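Local coordinates for hypothetical bacterial 6-phosphogluconolactonase (Bacteroides fragilis, PDB 3SCY), which probably hydrolyses 6-phosphogluconolactone to 6-phosphogluconate, as a putative lactonase of seven-bladed beta-propeller fold, at residues His158-Asp172 with Arg214-Leu227. Residues are numbered along the deposited sequence; the frame is centred on the assembly and turned at random. Where two conformers were deposited one is given.
Sequences HCVRITPDGKYLLAD and RHLIFNSDGKFAYL
Pro-164 sets its CD over the face of the Phe-218 ring, the two side chains crossing at about a right angle: the atom sits 3.6 Å from the centroid of the Phe-218 ring, only 14° off the ring normal, a CH-pi contact. The in-plane edge of the same ring meets a methyl, with Leu-170 CD1 3.9 Å from Phe-218 CZ. That leucine methyl also touches Leu-216 CD2, so apolar packing runs along the strands from the turns. Beside the proline, Gly-222, at positive phi, brings its bare CA against Pro-164 CG.

Arg-161 shows how a long chain can fold back to serve a neighbouring backbone. Bent at chi2 and chi3, it folds back toward strand 213-218 and gives NH1 to Leu-216 O at 2.9 Å, with Leu-216 O close to the guanidinium plane; NH1 also donates to a water that accepts from Phe-218 N. Farther along, Cys-159 SG takes a weak, long bond from Leu-216 N (3.7 Å), its chi1 of -168° turning the sulfur toward that amide.

At the His-158 and Arg-214 end the packing becomes polar. Arg-214 CG stands over the centre of the His-158 ring, 3.8 Å from its centroid, while the guanidinium turns its face to His-158 CE1. A water joins Arg-214 NE to His-158 NE2, and NE2 also bonds an unidentified ligand, consistent with a pocket here. Arg-214 is also held by a salt bridge to Glu-230 and a hydrogen bond to Gly-262 O, and His-215 ND1 is hydrogen-bonded to Asp-263.

The arrangement is the face-to-face packing of successive propeller blades: strands 157-162 and 213-218, each the first of its four-stranded antiparallel sheet, run nearly parallel at 22°, with strand 102-107 of the preceding blade packed against the former.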
loop_
_atom_site.group_PDB
_atom_site.type_symbol
_atom_site.label_atom_id
_atom_site.label_comp_id
_atom_site.label_asym_id
_atom_site.label_seq_id
_atom_site.Cartn_x
_atom_site.Cartn_y
_atom_site.Cartn_z
ATOM N N HIS A 158 1.320 9.944 -1.773
ATOM C CA HIS A 158 1.217 8.582 -2.275
ATOM C C HIS A 158 1.112 7.498 -1.238
ATOM O O HIS A 158 0.872 6.341 -1.610
ATOM C CB HIS A 158 2.439 8.263 -3.163
ATOM C CG HIS A 158 2.084 7.495 -4.398
ATOM N ND1 HIS A 158 1.277 6.369 -4.350
ATOM C CD2 HIS A 158 2.452 7.716 -5.681
ATOM C CE1 HIS A 158 1.133 5.982 -5.611
ATOM N NE2 HIS A 158 1.854 6.739 -6.436
ATOM N N CYS A 159 1.285 7.840 0.049
ATOM C CA CYS A 159 1.239 6.858 1.103
ATOM C C CYS A 159 0.962 7.545 2.405
ATOM O O CYS A 159 1.396 8.681 2.596
ATOM C CB CYS A 159 2.561 6.092 1.161
ATOM S SG CYS A 159 2.523 4.600 2.196
ATOM N N VAL A 160 0.185 6.904 3.273
ATOM C CA VAL A 160 -0.074 7.356 4.623
ATOM C C VAL A 160 0.065 6.140 5.531
ATOM O O VAL A 160 -0.573 5.107 5.291
ATOM C CB VAL A 160 -1.435 8.084 4.822
ATOM C CG1 VAL A 160 -1.362 9.514 4.301
ATOM C CG2 VAL A 160 -2.593 7.321 4.175
ATOM N N ARG A 161 0.965 6.218 6.519
ATOM C CA ARG A 161 1.209 5.113 7.443
ATOM C C ARG A 161 1.184 5.542 8.881
ATOM O O ARG A 161 1.783 6.552 9.231
ATOM C CB ARG A 161 2.583 4.463 7.221
ATOM C CG ARG A 161 2.861 3.900 5.824
ATOM C CD ARG A 161 1.813 2.866 5.340
ATOM N NE ARG A 161 1.435 1.875 6.349
ATOM C CZ ARG A 161 2.138 0.789 6.647
ATOM N NH1 ARG A 161 3.269 0.522 6.003
ATOM N NH2 ARG A 161 1.716 -0.044 7.593
ATOM N N ILE A 162 0.540 4.742 9.740
ATOM C CA ILE A 162 0.588 4.962 11.172
ATOM C C ILE A 162 1.818 4.225 11.658
ATOM O O ILE A 162 2.044 3.089 11.215
ATOM C CB ILE A 162 -0.726 4.490 11.801
ATOM C CG1 ILE A 162 -1.865 5.419 11.304
ATOM C CG2 ILE A 162 -0.629 4.502 13.363
ATOM C CD1 ILE A 162 -3.296 4.867 11.462
ATOM N N THR A 163 2.648 4.867 12.499
ATOM C CA THR A 163 3.894 4.281 12.981
ATOM C C THR A 163 3.609 3.070 13.899
ATOM O O THR A 163 2.537 2.995 14.511
ATOM C CB THR A 163 4.796 5.338 13.635
ATOM O OG1 THR A 163 4.019 6.018 14.608
ATOM C CG2 THR A 163 5.334 6.347 12.605
ATOM N N PRO A 164 4.583 2.148 14.070
ATOM C CA PRO A 164 4.320 0.939 14.884
ATOM C C PRO A 164 4.053 1.203 16.359
ATOM O O PRO A 164 3.610 0.295 17.071
ATOM C CB PRO A 164 5.601 0.114 14.735
ATOM C CG PRO A 164 6.274 0.646 13.554
ATOM C CD PRO A 164 5.905 2.071 13.404
ATOM N N ASP A 165 4.359 2.425 16.827
ATOM C CA ASP A 165 4.133 2.813 18.220
ATOM C C ASP A 165 2.776 3.536 18.378
ATOM O O ASP A 165 2.453 3.997 19.472
ATOM C CB ASP A 165 5.288 3.688 18.711
ATOM C CG ASP A 165 5.593 4.853 17.799
ATOM O OD1 ASP A 165 4.679 5.273 17.045
ATOM O OD2 ASP A 165 6.745 5.314 17.805
ATOM N N GLY A 166 2.006 3.626 17.292
ATOM C CA GLY A 166 0.662 4.225 17.256
ATOM C C GLY A 166 0.614 5.728 17.483
ATOM O O GLY A 166 -0.469 6.289 17.676
ATOM N N LYS A 167 1.772 6.387 17.458
ATOM C CA LYS A 167 1.863 7.805 17.838
ATOM C C LYS A 167 1.895 8.799 16.681
ATOM O O LYS A 167 1.565 9.975 16.896
ATOM C CB LYS A 167 3.112 8.028 18.691
ATOM C CG LYS A 167 3.097 7.229 19.993
ATOM C CD LYS A 167 4.381 7.417 20.797
ATOM C CE LYS A 167 4.470 6.409 21.918
ATOM N NZ LYS A 167 5.771 6.495 22.631
ATOM N N TYR A 168 2.328 8.371 15.501
ATOM C CA TYR A 168 2.503 9.280 14.373
ATOM C C TYR A 168 1.931 8.754 13.101
ATOM O O TYR A 168 1.746 7.550 12.937
ATOM C CB TYR A 168 4.012 9.549 14.146
ATOM C CG TYR A 168 4.713 9.954 15.424
ATOM C CD1 TYR A 168 4.534 11.224 15.966
ATOM C CD2 TYR A 168 5.449 9.031 16.161
ATOM C CE1 TYR A 168 5.162 11.598 17.152
ATOM C CE2 TYR A 168 6.053 9.383 17.365
ATOM C CZ TYR A 168 5.911 10.669 17.855
ATOM O OH TYR A 168 6.478 11.008 19.063
ATOM N N LEU A 169 1.660 9.678 12.188
ATOM C CA LEU A 169 1.274 9.357 10.824
ATOM C C LEU A 169 2.342 9.946 9.914
ATOM O O LEU A 169 2.652 11.139 10.032
ATOM C CB LEU A 169 -0.123 9.871 10.464
ATOM C CG LEU A 169 -0.594 9.472 9.051
ATOM C CD1 LEU A 169 -2.004 8.996 9.048
ATOM C CD2 LEU A 169 -0.415 10.628 8.070
ATOM N N LEU A 170 2.933 9.110 9.048
ATOM C CA LEU A 170 3.946 9.532 8.080
ATOM C C LEU A 170 3.344 9.506 6.697
ATOM O O LEU A 170 2.695 8.516 6.327
ATOM C CB LEU A 170 5.197 8.659 8.177
ATOM C CG LEU A 170 5.873 8.620 9.556
ATOM C CD1 LEU A 170 7.091 7.749 9.519
ATOM C CD2 LEU A 170 6.323 10.021 10.018
ATOM N N ALA A 171 3.476 10.600 5.948
ATOM C CA ALA A 171 2.858 10.703 4.639
ATOM C C ALA A 171 3.906 10.952 3.565
ATOM O O ALA A 171 4.584 11.994 3.584
ATOM C CB ALA A 171 1.825 11.821 4.661
ATOM N N ASP A 172 4.034 10.003 2.616
ATOM C CA ASP A 172 5.050 10.113 1.557
ATOM C C ASP A 172 4.609 11.056 0.480
ATOM O O ASP A 172 3.508 10.895 -0.071
ATOM C CB ASP A 172 5.317 8.735 0.925
ATOM C CG ASP A 172 5.942 7.705 1.830
ATOM O OD1 ASP A 172 6.428 8.083 2.912
ATOM O OD2 ASP A 172 5.980 6.506 1.432
ATOM N N ARG A 214 7.459 6.876 -2.651
ATOM C CA ARG A 214 6.191 6.278 -3.008
ATOM C C ARG A 214 5.603 5.573 -1.792
ATOM O O ARG A 214 4.742 6.161 -1.139
ATOM C CB ARG A 214 6.304 5.337 -4.234
ATOM C CG ARG A 214 4.934 4.920 -4.786
ATOM C CD ARG A 214 5.087 4.090 -6.062
ATOM N NE ARG A 214 3.792 3.960 -6.748
ATOM C CZ ARG A 214 2.879 3.034 -6.453
ATOM N NH1 ARG A 214 3.134 2.105 -5.540
ATOM N NH2 ARG A 214 1.716 3.018 -7.088
ATOM N N HIS A 215 6.032 4.339 -1.474
ATOM C CA HIS A 215 5.449 3.602 -0.359
ATOM C C HIS A 215 6.451 3.365 0.741
ATOM O O HIS A 215 7.637 3.191 0.470
ATOM C CB HIS A 215 4.868 2.251 -0.829
ATOM C CG HIS A 215 3.543 2.341 -1.530
ATOM N ND1 HIS A 215 2.901 1.189 -1.994
ATOM C CD2 HIS A 215 2.799 3.424 -1.880
ATOM C CE1 HIS A 215 1.758 1.603 -2.533
ATOM N NE2 HIS A 215 1.658 2.937 -2.510
ATOM N N LEU A 216 5.970 3.322 1.976
ATOM C CA LEU A 216 6.757 3.148 3.204
ATOM C C LEU A 216 6.241 1.979 4.017
ATOM O O LEU A 216 5.018 1.815 4.158
ATOM C CB LEU A 216 6.654 4.428 4.043
ATOM C CG LEU A 216 7.467 4.463 5.366
ATOM C CD1 LEU A 216 8.980 4.653 5.102
ATOM C CD2 LEU A 216 7.005 5.638 6.239
ATOM N N ILE A 217 7.183 1.182 4.572
ATOM C CA ILE A 217 6.867 0.046 5.424
ATOM C C ILE A 217 7.794 0.058 6.633
ATOM O O ILE A 217 8.853 0.711 6.618
ATOM C CB ILE A 217 6.923 -1.318 4.716
ATOM C CG1 ILE A 217 8.361 -1.540 4.143
ATOM C CG2 ILE A 217 5.834 -1.429 3.614
ATOM C CD1 ILE A 217 8.658 -2.945 3.685
ATOM N N PHE A 218 7.406 -0.686 7.660
ATOM C CA PHE A 218 8.187 -0.864 8.889
ATOM C C PHE A 218 8.494 -2.312 9.067
ATOM O O PHE A 218 7.700 -3.155 8.630
ATOM C CB PHE A 218 7.401 -0.382 10.134
ATOM C CG PHE A 218 7.134 1.094 10.073
ATOM C CD1 PHE A 218 8.054 2.001 10.582
ATOM C CD2 PHE A 218 5.993 1.583 9.445
ATOM C CE1 PHE A 218 7.831 3.380 10.467
ATOM C CE2 PHE A 218 5.763 2.954 9.354
ATOM C CZ PHE A 218 6.695 3.834 9.838
ATOM N N ASN A 219 9.581 -2.619 9.786
ATOM C CA ASN A 219 9.831 -4.028 10.084
ATOM C C ASN A 219 8.925 -4.459 11.268
ATOM O O ASN A 219 8.215 -3.623 11.845
ATOM C CB ASN A 219 11.315 -4.323 10.336
ATOM C CG ASN A 219 11.794 -3.859 11.677
ATOM O OD1 ASN A 219 11.307 -2.862 12.217
ATOM N ND2 ASN A 219 12.710 -4.596 12.257
ATOM N N SER A 220 8.970 -5.748 11.621
ATOM C CA SER A 220 8.095 -6.318 12.655
ATOM C C SER A 220 8.259 -5.693 14.043
ATOM O O SER A 220 7.248 -5.510 14.711
ATOM C CB SER A 220 8.280 -7.826 12.769
ATOM O OG SER A 220 9.625 -8.170 13.050
ATOM N N ASP A 221 9.476 -5.390 14.478
ATOM C CA ASP A 221 9.642 -4.819 15.822
ATOM C C ASP A 221 9.537 -3.284 15.801
ATOM O O ASP A 221 9.601 -2.662 16.859
ATOM C CB ASP A 221 10.946 -5.292 16.497
ATOM C CG ASP A 221 12.248 -4.926 15.821
ATOM O OD1 ASP A 221 12.235 -4.047 14.944
ATOM O OD2 ASP A 221 13.296 -5.475 16.222
ATOM N N GLY A 222 9.373 -2.708 14.609
ATOM C CA GLY A 222 9.228 -1.266 14.410
ATOM C C GLY A 222 10.491 -0.446 14.629
ATOM O O GLY A 222 10.394 0.746 14.907
ATOM N N LYS A 223 11.687 -1.058 14.511
ATOM C CA LYS A 223 12.978 -0.366 14.684
ATOM C C LYS A 223 13.575 0.108 13.350
ATOM O O LYS A 223 14.533 0.886 13.341
ATOM C CB LYS A 223 13.992 -1.273 15.413
ATOM C CG LYS A 223 13.631 -1.494 16.882
ATOM C CD LYS A 223 14.412 -2.653 17.544
ATOM C CE LYS A 223 15.883 -2.410 17.826
ATOM N NZ LYS A 223 16.745 -2.729 16.648
ATOM N N PHE A 224 13.031 -0.371 12.219
ATOM C CA PHE A 224 13.512 0.022 10.903
ATOM C C PHE A 224 12.342 0.293 9.996
ATOM O O PHE A 224 11.282 -0.322 10.159
ATOM C CB PHE A 224 14.387 -1.068 10.272
ATOM C CG PHE A 224 15.665 -1.333 11.029
ATOM C CD1 PHE A 224 16.734 -0.451 10.946
ATOM C CD2 PHE A 224 15.770 -2.421 11.880
ATOM C CE1 PHE A 224 17.908 -0.677 11.673
ATOM C CE2 PHE A 224 16.946 -2.655 12.605
ATOM C CZ PHE A 224 18.000 -1.775 12.508
ATOM N N ALA A 225 12.529 1.220 9.059
ATOM C CA ALA A 225 11.539 1.532 8.037
ATOM C C ALA A 225 12.218 1.497 6.685
ATOM O O ALA A 225 13.434 1.699 6.576
ATOM C CB ALA A 225 10.904 2.891 8.292
ATOM N N TYR A 226 11.439 1.241 5.639
ATOM C CA TYR A 226 11.969 1.132 4.283
ATOM C C TYR A 226 11.061 1.852 3.332
ATOM O O TYR A 226 9.841 1.669 3.381
ATOM C CB TYR A 226 12.129 -0.343 3.871
ATOM C CG TYR A 226 13.054 -1.082 4.805
ATOM C CD1 TYR A 226 14.424 -1.140 4.560
ATOM C CD2 TYR A 226 12.557 -1.766 5.909
ATOM C CE1 TYR A 226 15.290 -1.777 5.452
ATOM C CE2 TYR A 226 13.408 -2.404 6.808
ATOM C CZ TYR A 226 14.770 -2.424 6.563
ATOM O OH TYR A 226 15.590 -3.080 7.444
ATOM N N LEU A 227 11.648 2.702 2.509
ATOM C CA LEU A 227 10.921 3.490 1.540
ATOM C C LEU A 227 11.307 3.125 0.123
ATOM O O LEU A 227 12.500 2.995 -0.157
ATOM C CB LEU A 227 11.259 4.983 1.785
ATOM C CG LEU A 227 10.815 6.005 0.746
ATOM C CD1 LEU A 227 9.297 6.199 0.772
ATOM C CD2 LEU A 227 11.530 7.364 0.972
HETATM O O HOH W 1 2.682 5.303 -9.108
HETATM O O HOH W 2 4.431 -2.008 7.358
#